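Local coordinates for protein frutapin (Artocarpus altilis, PDB 5KRP) that probably binds carbohydrates, as a breadfruit lectin of the jacalin-like family, at residues A[135-138]-A[139-143]. Numbering follows the deposited sequence.
Sequences GRTG and DLLDA
Arg-136 faces both Asp-142 and Ala-143 across a classic beta bulge, close to the turn of the antiparallel hairpin formed by strands 127-137 and 141-149 of the jacalin-like lectin domain. Its N donates to Ala-143 O (3.1 Å), lying above the plane of that carbonyl, while its own O receives two weak hydrogen bonds, from Asp-142 N and Ala-143 N. The side chain starts with CB packed against Asp-142 CB at 4.0 Å. Beyond CB the chain is extended through chi2 (-176°) and then bends at chi3 (-126°), which carries the guanidinium obliquely to the methyl of Ala-143: NE and NH2 each lie 3.7 Å from Ala-143 CB. NE is hydrogen-bonded to Gly-13 O and NH1 forms a salt bridge with Glu-18, so partners beyond the hairpin fix the group. Thr-137 and Leu-141 form the next pair; Thr-137 OG1, hydrogen-bonded to Trp-19 NE1, lies 3.6 Å from Leu-141 CD1. Beside the turn, a glycerol, probably from the crystallisation liquor, hydrogen-bonds to Asp-142 OD2 and to the N atoms of Asp-139 and Leu-140, consistent with a sugar-binding pocket. Gly-138 N closes the turn on Leu-140 O at 2.9 Å, in the carbonyl plane.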
ATOM      1  N   GLY A 135      15.591  13.372  -6.499  1.00 15.53           N
ATOM      2  CA  GLY A 135      15.824  14.490  -7.370  1.00 17.27           C
ATOM      3  C   GLY A 135      17.125  14.436  -8.125  1.00 14.87           C
ATOM      4  O   GLY A 135      17.710  13.394  -8.270  1.00 14.38           O
ATOM      5  N   ARG A 136      17.547  15.614  -8.587  1.00 15.93           N
ATOM      6  CA  ARG A 136      18.828  15.791  -9.242  1.00 16.28           C
ATOM      7  C   ARG A 136      19.388  17.149  -8.872  1.00 15.45           C
ATOM      8  O   ARG A 136      18.649  18.112  -8.848  1.00 16.60           O
ATOM      9  CB  ARG A 136      18.756  15.766 -10.732  1.00 19.87           C
ATOM     10  CG  ARG A 136      17.850  14.806 -11.349  1.00 22.22           C
ATOM     11  CD  ARG A 136      17.915  14.804 -12.870  1.00 20.75           C
ATOM     12  NE  ARG A 136      16.596  14.987 -13.327  1.00 24.59           N
ATOM     13  CZ  ARG A 136      15.626  14.083 -13.356  1.00 24.22           C
ATOM     14  NH1 ARG A 136      15.824  12.862 -12.964  1.00 27.06           N
ATOM     15  NH2 ARG A 136      14.431  14.452 -13.806  1.00 26.27           N
ATOM     16  N   THR A 137      20.688  17.185  -8.525  1.00 16.65           N
ATOM     17  CA  THR A 137      21.336  18.416  -8.115  1.00 16.74           C
ATOM     18  C   THR A 137      22.720  18.541  -8.753  1.00 15.41           C
ATOM     19  O   THR A 137      23.493  17.610  -8.704  1.00 17.55           O
ATOM     20  CB  THR A 137      21.525  18.386  -6.579  1.00 18.24           C
ATOM     21  OG1 THR A 137      20.225  18.309  -5.962  1.00 17.01           O
ATOM     22  CG2 THR A 137      22.181  19.711  -6.105  1.00 18.17           C
ATOM     23  N   GLY A 138      22.984  19.676  -9.319  1.00 20.10           N
ATOM     24  CA  GLY A 138      24.304  20.019  -9.864  1.00 21.08           C
ATOM     25  C   GLY A 138      24.749  21.225  -9.054  1.00 20.02           C
ATOM     26  O   GLY A 138      25.027  21.073  -7.864  1.00 23.40           O
ATOM     27  N   ASP A 139      24.835  22.380  -9.696  1.00 21.84           N
ATOM     28  CA  ASP A 139      25.012  23.619  -8.987  1.00 22.98           C
ATOM     29  C   ASP A 139      23.713  23.996  -8.284  1.00 24.95           C
ATOM     30  O   ASP A 139      23.771  24.713  -7.321  1.00 24.11           O
ATOM     31  CB  ASP A 139      25.381  24.770  -9.900  1.00 26.06           C
ATOM     32  CG  ASP A 139      26.774  24.632 -10.526  1.00 30.40           C
ATOM     33  OD1 ASP A 139      27.598  23.761 -10.129  1.00 32.37           O
ATOM     34  OD2 ASP A 139      26.984  25.413 -11.491  1.00 34.48           O
ATOM     35  N   LEU A 140      22.556  23.551  -8.829  1.00 21.29           N
ATOM     36  CA  LEU A 140      21.251  23.914  -8.383  1.00 21.20           C
ATOM     37  C   LEU A 140      20.430  22.578  -8.282  1.00 19.71           C
ATOM     38  O   LEU A 140      20.886  21.502  -8.691  1.00 18.13           O
ATOM     39  CB  LEU A 140      20.553  24.821  -9.402  1.00 23.02           C
ATOM     40  CG  LEU A 140      21.220  26.211  -9.553  1.00 26.37           C
ATOM     41  CD1 LEU A 140      20.579  26.935 -10.689  1.00 28.87           C
ATOM     42  CD2 LEU A 140      21.091  27.046  -8.323  1.00 24.45           C
ATOM     43  N   LEU A 141      19.237  22.701  -7.743  1.00 18.83           N
ATOM     44  CA  LEU A 141      18.279  21.600  -7.731  1.00 16.76           C
ATOM     45  C   LEU A 141      17.656  21.566  -9.113  1.00 15.76           C
ATOM     46  O   LEU A 141      16.736  22.269  -9.398  1.00 16.56           O
ATOM     47  CB  LEU A 141      17.218  21.896  -6.631  1.00 17.82           C
ATOM     48  CG  LEU A 141      16.184  20.764  -6.471  1.00 18.24           C
ATOM     49  CD1 LEU A 141      16.877  19.514  -6.061  1.00 18.30           C
ATOM     50  CD2 LEU A 141      15.080  21.149  -5.517  1.00 16.31           C
ATOM     51  N   ASP A 142      18.167  20.697  -9.969  1.00 16.88           N
ATOM     52  CA  ASP A 142      17.557  20.514 -11.287  1.00 18.12           C
ATOM     53  C   ASP A 142      16.115  19.969 -11.277  1.00 15.76           C
ATOM     54  O   ASP A 142      15.279  20.395 -12.075  1.00 15.90           O
ATOM     55  CB  ASP A 142      18.419  19.547 -12.088  1.00 16.65           C
ATOM     56  CG  ASP A 142      19.807  20.103 -12.415  1.00 21.72           C
ATOM     57  OD1 ASP A 142      20.694  20.145 -11.528  1.00 20.38           O
ATOM     58  OD2 ASP A 142      20.040  20.486 -13.594  1.00 17.54           O
ATOM     59  N   ALA A 143      15.806  19.064 -10.354  1.00 15.03           N
ATOM     60  CA  ALA A 143      14.465  18.432 -10.379  1.00 14.61           C
ATOM     61  C   ALA A 143      14.204  17.811  -9.008  1.00 14.20           C
ATOM     62  O   ALA A 143      15.142  17.486  -8.277  1.00 15.15           O
ATOM     63  CB  ALA A 143      14.378  17.356 -11.466  1.00 16.49           C
TER